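Cel44C (Paenibacillus polymyxa, PDB 2YIH) hydrolyses the beta-1,4-glucan backbone of xyloglucan and of cellulose-type glucans from within the chain, this part of the longer protein being its family 44 glycoside hydrolase module. Local coordinates at residues A[56-61]-A[89-94]; A[49-54]-A[183-188]. The protein carries 8 engineered substitutions. All coordinates share one frame; numbering follows the deposited sequence.

Contact 1 (A[56-61]-A[89-94]); sequences ENNMSN and GAVVTS. Engineered in segment 89-94: Val92 (natural residue Thr). With CA (calcium ion), chain C; EDO (1,2-ethanediol), chain N.
The first turn of helix 90-102, with Gly89 as its N-cap, meets the side chain of Asn58 in the loop that leads to strand 60-61. Val91 N donates to Asn58 OD1 over 3.0 Å in a nearly straight bond (173°), yet it approaches from above the amide plane. CG stands beside the backbone N of Asn58 (chi1 -58°), which directs the amide at the helix start. OD1 is also hydrogen-bonded to Tyr53 OH, while ND2 is held by the carbonyls of Cys85 and Lys87 and lies 3.9 Å from Ala90 CB. Val91 CG2 packs 3.9 Å from Asn58 CB. A leucine here would probably leave Val91 N, Tyr53 OH and the two carbonyls without their buried partner. Asn58 lies inside an Asx turn, Asn57 OD1 accepting from Met59 N; just before it, Glu56 grips a calcium ion with both carboxylate oxygens, OE1 at 2.4 Å, in a site completed by Asp151, Asp154, Tyr156 and waters. Leu74 and Cys75 of helix 73-77 cover Val91, helix 159-170 packs on the engineered Val92, and Ser60 continues into the small sheet by pairing with Asp71.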
ATOM      1  N   GLU A  56      -0.851  14.623  21.118  1.00  9.72           N
ATOM      2  CA  GLU A  56      -0.373  15.395  22.261  1.00  9.75           C
ATOM      3  C   GLU A  56       0.399  14.546  23.241  1.00  9.78           C
ATOM      4  O   GLU A  56       1.393  15.024  23.822  1.00 10.34           O
ATOM      5  CB  GLU A  56      -1.517  16.132  22.985  1.00  9.50           C
ATOM      6  CG  GLU A  56      -2.362  17.022  22.052  1.00  9.95           C
ATOM      7  CD  GLU A  56      -3.450  17.739  22.821  1.00  9.85           C
ATOM      8  OE1 GLU A  56      -3.822  17.280  23.935  1.00 10.34           O
ATOM      9  OE2 GLU A  56      -3.924  18.771  22.328  1.00 10.47           O
ATOM     10  N   ASN A  57      -0.061  13.313  23.471  1.00  9.69           N
ATOM     11  CA  ASN A  57       0.592  12.439  24.455  1.00 10.16           C
ATOM     12  C   ASN A  57       1.109  11.125  23.872  1.00  9.71           C
ATOM     13  O   ASN A  57       1.646  10.314  24.601  1.00  9.61           O
ATOM     14  CB  ASN A  57      -0.334  12.180  25.662  1.00 10.68           C
ATOM     15  CG  ASN A  57      -1.628  11.444  25.294  1.00 11.24           C
ATOM     16  OD1 ASN A  57      -1.802  10.973  24.190  1.00 10.75           O
ATOM     17  ND2 ASN A  57      -2.535  11.324  26.260  1.00 12.36           N
ATOM     18  N   ASN A  58       0.869  10.913  22.569  1.00  9.11           N
ATOM     19  CA  ASN A  58       1.283   9.674  21.850  1.00  8.75           C
ATOM     20  C   ASN A  58       0.549   8.399  22.231  1.00  9.10           C
ATOM     21  O   ASN A  58       0.937   7.321  21.799  1.00  9.14           O
ATOM     22  CB  ASN A  58       2.800   9.446  21.884  1.00  9.21           C
ATOM     23  CG  ASN A  58       3.563  10.599  21.283  1.00  9.60           C
ATOM     24  OD1 ASN A  58       3.502  10.836  20.063  1.00  9.50           O
ATOM     25  ND2 ASN A  58       4.281  11.347  22.135  1.00  9.85           N
ATOM     26  N   MET A  59      -0.514   8.523  23.025  1.00  8.82           N
ATOM     27  CA  MET A  59      -1.332   7.374  23.393  1.00  9.21           C
ATOM     28  C   MET A  59      -2.232   6.961  22.242  1.00  8.94           C
ATOM     29  O   MET A  59      -2.580   7.772  21.359  1.00  9.44           O
ATOM     30  CB  MET A  59      -2.163   7.668  24.669  1.00  9.88           C
ATOM     31  CG  MET A  59      -1.277   7.984  25.912  1.00 10.80           C
ATOM     32  SD  MET A  59      -0.169   6.583  26.311  1.00 12.98           S
ATOM     33  CE  MET A  59       1.385   7.151  25.654  1.00 13.00           C
ATOM     34  N   SER A  60      -2.580   5.685  22.201  1.00  8.51           N
ATOM     35  CA  SER A  60      -3.503   5.214  21.151  1.00  8.36           C
ATOM     36  C   SER A  60      -4.258   4.023  21.718  1.00  8.07           C
ATOM     37  O   SER A  60      -3.898   3.515  22.808  1.00  7.84           O
ATOM     38  CB  SER A  60      -2.720   4.814  19.877  1.00  8.41           C
ATOM     39  OG  SER A  60      -1.824   3.747  20.158  1.00  8.53           O
ATOM     40  N   ASN A  61      -5.247   3.540  20.974  1.00  7.99           N
ATOM     41  CA  ASN A  61      -6.070   2.415  21.403  1.00  8.34           C
ATOM     42  C   ASN A  61      -6.098   1.291  20.364  1.00  8.54           C
ATOM     43  O   ASN A  61      -6.304   1.524  19.147  1.00  7.70           O
ATOM     44  CB  ASN A  61      -7.495   2.896  21.732  1.00  8.70           C
ATOM     45  CG  ASN A  61      -8.313   1.865  22.498  1.00  8.66           C
ATOM     46  OD1 ASN A  61      -8.780   0.874  21.917  1.00  9.08           O
ATOM     47  ND2 ASN A  61      -8.461   2.070  23.827  1.00  8.69           N
ATOM     48  N   GLY A  89       3.776  14.726  19.646  1.00 11.01           N
ATOM     49  CA  GLY A  89       4.003  14.416  18.243  1.00 10.44           C
ATOM     50  C   GLY A  89       5.149  13.437  18.006  1.00 10.19           C
ATOM     51  O   GLY A  89       5.442  13.114  16.849  1.00  9.31           O
ATOM     52  N   ALA A  90       5.792  12.962  19.078  1.00  9.81           N
ATOM     53  CA  ALA A  90       7.065  12.211  18.924  1.00  9.56           C
ATOM     54  C   ALA A  90       6.937  10.914  18.102  1.00  9.08           C
ATOM     55  O   ALA A  90       7.856  10.541  17.382  1.00  8.56           O
ATOM     56  CB  ALA A  90       7.701  11.939  20.299  1.00 10.14           C
ATOM     57  N   VAL A  91       5.815  10.211  18.193  1.00  8.49           N
ATOM     58  CA  VAL A  91       5.674   9.010  17.342  1.00  8.65           C
ATOM     59  C   VAL A  91       5.762   9.410  15.853  1.00  8.66           C
ATOM     60  O   VAL A  91       6.443   8.742  15.038  1.00  8.96           O
ATOM     61  CB  VAL A  91       4.320   8.262  17.604  1.00  8.77           C
ATOM     62  CG1 VAL A  91       3.985   7.275  16.467  1.00  9.38           C
ATOM     63  CG2 VAL A  91       4.376   7.495  18.950  1.00  9.02           C
ATOM     64  N   VAL A  92       5.093  10.509  15.515  1.00  7.99           N
ATOM     65  CA  VAL A  92       5.025  10.929  14.120  1.00  7.96           C
ATOM     66  C   VAL A  92       6.333  11.578  13.658  1.00  8.00           C
ATOM     67  O   VAL A  92       6.808  11.324  12.539  1.00  8.40           O
ATOM     68  CB  VAL A  92       3.854  11.837  13.859  1.00  7.55           C
ATOM     69  CG1 VAL A  92       3.861  12.308  12.368  1.00  7.27           C
ATOM     70  CG2 VAL A  92       2.559  11.073  14.165  1.00  7.81           C
ATOM     71  N   THR A  93       6.912  12.427  14.495  1.00  8.67           N
ATOM     72  CA  THR A  93       8.182  13.047  14.131  1.00  9.15           C
ATOM     73  C   THR A  93       9.325  12.029  14.076  1.00  9.60           C
ATOM     74  O   THR A  93      10.188  12.110  13.176  1.00  9.80           O
ATOM     75  CB  THR A  93       8.565  14.255  15.050  1.00  9.44           C
ATOM     76  OG1 THR A  93       8.775  13.800  16.405  1.00  8.83           O
ATOM     77  CG2 THR A  93       7.470  15.320  14.984  1.00  9.56           C
ATOM     78  N   SER A  94       9.352  11.065  15.000  1.00  9.42           N
ATOM     79  CA  SER A  94      10.373  10.033  14.897  1.00 10.00           C
ATOM     80  C   SER A  94      10.200   9.217  13.586  1.00  9.34           C
ATOM     81  O   SER A  94      11.183   8.904  12.894  1.00  9.69           O
ATOM     82  CB  SER A  94      10.361   9.138  16.156  1.00 10.63           C
ATOM     83  OG  SER A  94      11.382   8.137  16.066  1.00 12.27           O
TER
HETATM   84 CA    CA C1520      -5.472  18.993  24.277  1.00 10.35          CA
HETATM   85  C1  EDO N1531      11.358  13.046  17.815  1.00 30.88           C
HETATM   86  O1  EDO N1531      11.393  13.462  16.442  1.00 25.75           O
HETATM   87  C2  EDO N1531      12.212  11.807  18.083  1.00 31.75           C
HETATM   88  O2  EDO N1531      11.639  11.152  19.228  1.00 34.41           O
HETATM   89  O   HOH W   1      -5.784  21.208  23.252  1.00  8.80           O
HETATM   90  O   HOH W   2      -5.907  17.308  25.912  1.00 10.89           O

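Contact 2 (A[49-54]-A[183-188]); sequences RMTGYN and ALDNEP. With BGC (beta-D-glucopyranose), chain B; EDO (1,2-ethanediol), chain M.
The carboxylate of Asp185 takes Thr51 OG1 on the syn side of OD1, at 2.7 Å and 26° out of its plane, and the backbone N of Asn186 on the anti side, also at 2.7 Å. Both donors are displaced to the same side of that plane. The Thr51 methyl CG2 is almost equidistant from the two oxygens, 3.5 Å from OD2 and 3.6 Å from OD1, and Thr51 thus meets the acid with hydroxyl and methyl together. OG1 stands beside its own backbone N (chi1 -68°), leaving CG2 anti to that nitrogen. Beyond the two segments, Trp191 NE1 adds a third donor to OD1 and Met112 N binds OD2; so many donors are likely to favour the charged form of this buried acid. A water donates to Thr51 OG1 over 2.7 Å and lies close to Asn186 O.

The other flat group, the Arg49 guanidinium, has O1 of an ethanediol molecule in its plane at the edge, 2.9 Å from NE, and NH1 in a salt bridge with Asp71. Glu187, in the glycan pocket, brings OE1 to 2.6 Å from O4 of a glucose unit, its OE2 being bonded to His284.

The contact thus joins short helix 48-51, which follows barrel strand 42-45, to the loop leaving strand 181-184. That strand runs between 105-110 and 227-233 in the parallel TIM barrel, and helix 205-222 packs against Leu184 and Pro188.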
ATOM      1  N   ARG A  49      -4.253   1.177  14.806  1.00  8.36           N
ATOM      2  CA  ARG A  49      -3.780   2.006  15.941  1.00  8.37           C
ATOM      3  C   ARG A  49      -3.869   3.499  15.683  1.00  8.10           C
ATOM      4  O   ARG A  49      -3.818   4.298  16.635  1.00  8.17           O
ATOM      5  CB  ARG A  49      -2.331   1.632  16.326  1.00  8.44           C
ATOM      6  CG  ARG A  49      -2.279   0.416  17.239  1.00  8.44           C
ATOM      7  CD  ARG A  49      -2.473   0.829  18.693  1.00  8.74           C
ATOM      8  NE  ARG A  49      -2.335  -0.313  19.609  1.00  8.86           N
ATOM      9  CZ  ARG A  49      -2.272  -0.172  20.935  1.00  8.90           C
ATOM     10  NH1 ARG A  49      -2.297   1.055  21.472  1.00  9.32           N
ATOM     11  NH2 ARG A  49      -2.088  -1.243  21.724  1.00  9.01           N
ATOM     12  N   MET A  50      -3.906   3.911  14.405  1.00  8.05           N
ATOM     13  CA  MET A  50      -3.858   5.350  14.153  1.00  8.14           C
ATOM     14  C   MET A  50      -5.192   6.068  14.311  1.00  8.09           C
ATOM     15  O   MET A  50      -5.220   7.298  14.453  1.00  7.82           O
ATOM     16  CB  MET A  50      -3.219   5.645  12.791  1.00  8.31           C
ATOM     17  CG  MET A  50      -1.684   5.423  12.803  1.00  8.47           C
ATOM     18  SD  MET A  50      -0.831   6.433  14.049  1.00  8.86           S
ATOM     19  CE  MET A  50      -1.025   8.065  13.338  1.00  9.36           C
ATOM     20  N   THR A  51      -6.285   5.307  14.317  1.00  7.82           N
ATOM     21  CA  THR A  51      -7.629   5.929  14.442  1.00  7.62           C
ATOM     22  C   THR A  51      -7.734   6.731  15.745  1.00  8.05           C
ATOM     23  O   THR A  51      -8.195   7.899  15.745  1.00  8.13           O
ATOM     24  CB  THR A  51      -8.714   4.830  14.440  1.00  7.56           C
ATOM     25  OG1 THR A  51      -8.739   4.234  13.125  1.00  7.89           O
ATOM     26  CG2 THR A  51     -10.104   5.431  14.817  1.00  7.25           C
ATOM     27  N   GLY A  52      -7.309   6.102  16.851  1.00  7.65           N
ATOM     28  CA  GLY A  52      -7.353   6.771  18.156  1.00  7.85           C
ATOM     29  C   GLY A  52      -6.034   7.299  18.681  1.00  8.05           C
ATOM     30  O   GLY A  52      -5.897   7.566  19.896  1.00  7.87           O
ATOM     31  N   TYR A  53      -5.059   7.503  17.791  1.00  7.49           N
ATOM     32  CA  TYR A  53      -3.783   8.073  18.203  1.00  7.71           C
ATOM     33  C   TYR A  53      -3.914   9.581  18.534  1.00  8.09           C
ATOM     34  O   TYR A  53      -4.466  10.356  17.748  1.00  8.89           O
ATOM     35  CB  TYR A  53      -2.713   7.859  17.099  1.00  7.61           C
ATOM     36  CG  TYR A  53      -1.435   8.694  17.301  1.00  7.66           C
ATOM     37  CD1 TYR A  53      -0.465   8.328  18.268  1.00  7.56           C
ATOM     38  CD2 TYR A  53      -1.248   9.896  16.593  1.00  7.61           C
ATOM     39  CE1 TYR A  53       0.681   9.073  18.449  1.00  7.36           C
ATOM     40  CE2 TYR A  53      -0.104  10.649  16.768  1.00  7.37           C
ATOM     41  CZ  TYR A  53       0.853  10.256  17.702  1.00  7.38           C
ATOM     42  OH  TYR A  53       1.971  11.063  17.859  1.00  7.31           O
ATOM     43  N   ASN A  54      -3.451   9.937  19.725  1.00  7.95           N
ATOM     44  CA  ASN A  54      -3.516  11.291  20.262  1.00  8.53           C
ATOM     45  C   ASN A  54      -2.113  11.882  20.141  1.00  8.51           C
ATOM     46  O   ASN A  54      -1.193  11.441  20.816  1.00  8.71           O
ATOM     47  CB  ASN A  54      -3.901  11.173  21.742  1.00  8.61           C
ATOM     48  CG  ASN A  54      -3.946  12.521  22.449  1.00  8.96           C
ATOM     49  OD1 ASN A  54      -3.393  13.508  21.953  1.00  8.77           O
ATOM     50  ND2 ASN A  54      -4.615  12.572  23.616  1.00  8.90           N
ATOM     51  N   ALA A 183      -3.721  10.762   5.575  1.00  7.25           N
ATOM     52  CA  ALA A 183      -4.822   9.845   5.293  1.00  7.49           C
ATOM     53  C   ALA A 183      -5.961  10.159   6.256  1.00  7.57           C
ATOM     54  O   ALA A 183      -5.721  10.480   7.443  1.00  8.12           O
ATOM     55  CB  ALA A 183      -4.371   8.347   5.476  1.00  7.77           C
ATOM     56  N   LEU A 184      -7.176  10.038   5.721  1.00  6.77           N
ATOM     57  CA  LEU A 184      -8.407  10.283   6.455  1.00  6.99           C
ATOM     58  C   LEU A 184      -8.765   9.015   7.258  1.00  6.87           C
ATOM     59  O   LEU A 184      -9.633   8.245   6.881  1.00  7.24           O
ATOM     60  CB  LEU A 184      -9.542  10.696   5.486  1.00  7.17           C
ATOM     61  CG  LEU A 184      -9.206  11.921   4.612  1.00  7.65           C
ATOM     62  CD1 LEU A 184     -10.367  12.107   3.591  1.00  8.21           C
ATOM     63  CD2 LEU A 184      -9.038  13.196   5.452  1.00  7.92           C
ATOM     64  N   ASP A 185      -8.108   8.888   8.412  1.00  6.64           N
ATOM     65  CA  ASP A 185      -8.312   7.761   9.339  1.00  6.80           C
ATOM     66  C   ASP A 185      -7.997   6.434   8.597  1.00  6.82           C
ATOM     67  O   ASP A 185      -7.147   6.407   7.687  1.00  6.71           O
ATOM     68  CB  ASP A 185      -9.732   7.818   9.912  1.00  6.74           C
ATOM     69  CG  ASP A 185      -9.850   7.113  11.271  1.00  6.65           C
ATOM     70  OD1 ASP A 185      -9.838   5.864  11.300  1.00  6.90           O
ATOM     71  OD2 ASP A 185      -9.904   7.823  12.273  1.00  6.77           O
ATOM     72  N   ASN A 186      -8.699   5.353   8.960  1.00  6.61           N
ATOM     73  CA  ASN A 186      -8.334   4.005   8.565  1.00  6.89           C
ATOM     74  C   ASN A 186      -9.588   3.147   8.638  1.00  6.99           C
ATOM     75  O   ASN A 186     -10.199   3.048   9.716  1.00  7.60           O
ATOM     76  CB  ASN A 186      -7.269   3.440   9.540  1.00  6.94           C
ATOM     77  CG  ASN A 186      -6.857   2.016   9.191  1.00  7.23           C
ATOM     78  OD1 ASN A 186      -7.318   1.048   9.834  1.00  8.70           O
ATOM     79  ND2 ASN A 186      -6.057   1.871   8.163  1.00  6.30           N
ATOM     80  N   GLU A 187      -9.965   2.555   7.508  1.00  7.27           N
ATOM     81  CA  GLU A 187     -11.027   1.531   7.454  1.00  7.33           C
ATOM     82  C   GLU A 187     -12.322   1.953   8.179  1.00  7.47           C
ATOM     83  O   GLU A 187     -12.784   1.244   9.120  1.00  7.47           O
ATOM     84  CB  GLU A 187     -10.517   0.170   8.006  1.00  7.35           C
ATOM     85  CG  GLU A 187      -9.315  -0.332   7.173  1.00  7.40           C
ATOM     86  CD  GLU A 187      -8.795  -1.718   7.542  1.00  7.83           C
ATOM     87  OE1 GLU A 187      -9.239  -2.327   8.577  1.00  8.01           O
ATOM     88  OE2 GLU A 187      -7.928  -2.215   6.739  1.00  7.72           O
ATOM     89  N   PRO A 188     -12.930   3.058   7.722  1.00  7.76           N
ATOM     90  CA  PRO A 188     -14.128   3.589   8.403  1.00  7.78           C
ATOM     91  C   PRO A 188     -15.324   2.617   8.468  1.00  8.02           C
ATOM     92  O   PRO A 188     -16.053   2.609   9.481  1.00  8.15           O
ATOM     93  CB  PRO A 188     -14.457   4.846   7.586  1.00  8.09           C
ATOM     94  CG  PRO A 188     -13.846   4.553   6.199  1.00  8.05           C
ATOM     95  CD  PRO A 188     -12.535   3.908   6.565  1.00  7.69           C
TER
HETATM   96  C2  BGC B   5     -10.628  -6.989  10.540  0.50 20.98           C
HETATM   97  C3  BGC B   5      -9.987  -5.604  10.651  0.50 20.84           C
HETATM   98  C4  BGC B   5      -8.682  -5.580   9.855  0.50 20.56           C
HETATM   99  C5  BGC B   5      -8.845  -6.161   8.452  0.50 21.11           C
HETATM  100  C6  BGC B   5      -7.453  -6.327   7.845  0.50 21.27           C
HETATM  101  C1  BGC B   5     -10.813  -7.338   9.064  0.50 21.25           C
HETATM  102  O2  BGC B   5     -11.901  -7.027  11.200  0.50 22.32           O
HETATM  103  O3  BGC B   5      -9.699  -5.284  12.021  0.50 20.21           O
HETATM  104  O4  BGC B   5      -8.085  -4.276   9.769  0.50 19.15           O
HETATM  105  O5  BGC B   5      -9.505  -7.431   8.511  0.50 20.58           O
HETATM  106  O6  BGC B   5      -6.552  -6.924   8.788  0.50 22.28           O
HETATM  107  C1  EDO M1530      -1.894  -4.142  18.467  1.00 15.77           C
HETATM  108  O1  EDO M1530      -2.621  -2.895  18.361  1.00 14.83           O
HETATM  109  C2  EDO M1530      -0.675  -3.943  19.378  1.00 16.64           C
HETATM  110  O2  EDO M1530      -1.079  -3.841  20.752  1.00 15.87           O
HETATM  111  O   HOH W   3      -8.878   1.673  12.262  1.00  9.27           O

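Contacts 1 and 2 lie on the same side of the chain's centre, their own centres about 13 Å apart, and the chain running from helix 48-51 to strand 60-61 serves both. Tyr53 OH, 2.7 Å from Asn58 OD1, is shared by both and also lies 3.7 Å from Val91 CB. The backbone adds a probable hydrogen bond, Asn54 N to Met59 O at 2.8 Å, and Arg49 NH1 is hydrogen-bonded to Ser60 OG. Contact 2 adjoins the glycan pocket through Glu187, whereas contact 1 holds the calcium ligand Glu56; residues 49-61 therefore connect the region beside the pocket with the metal site.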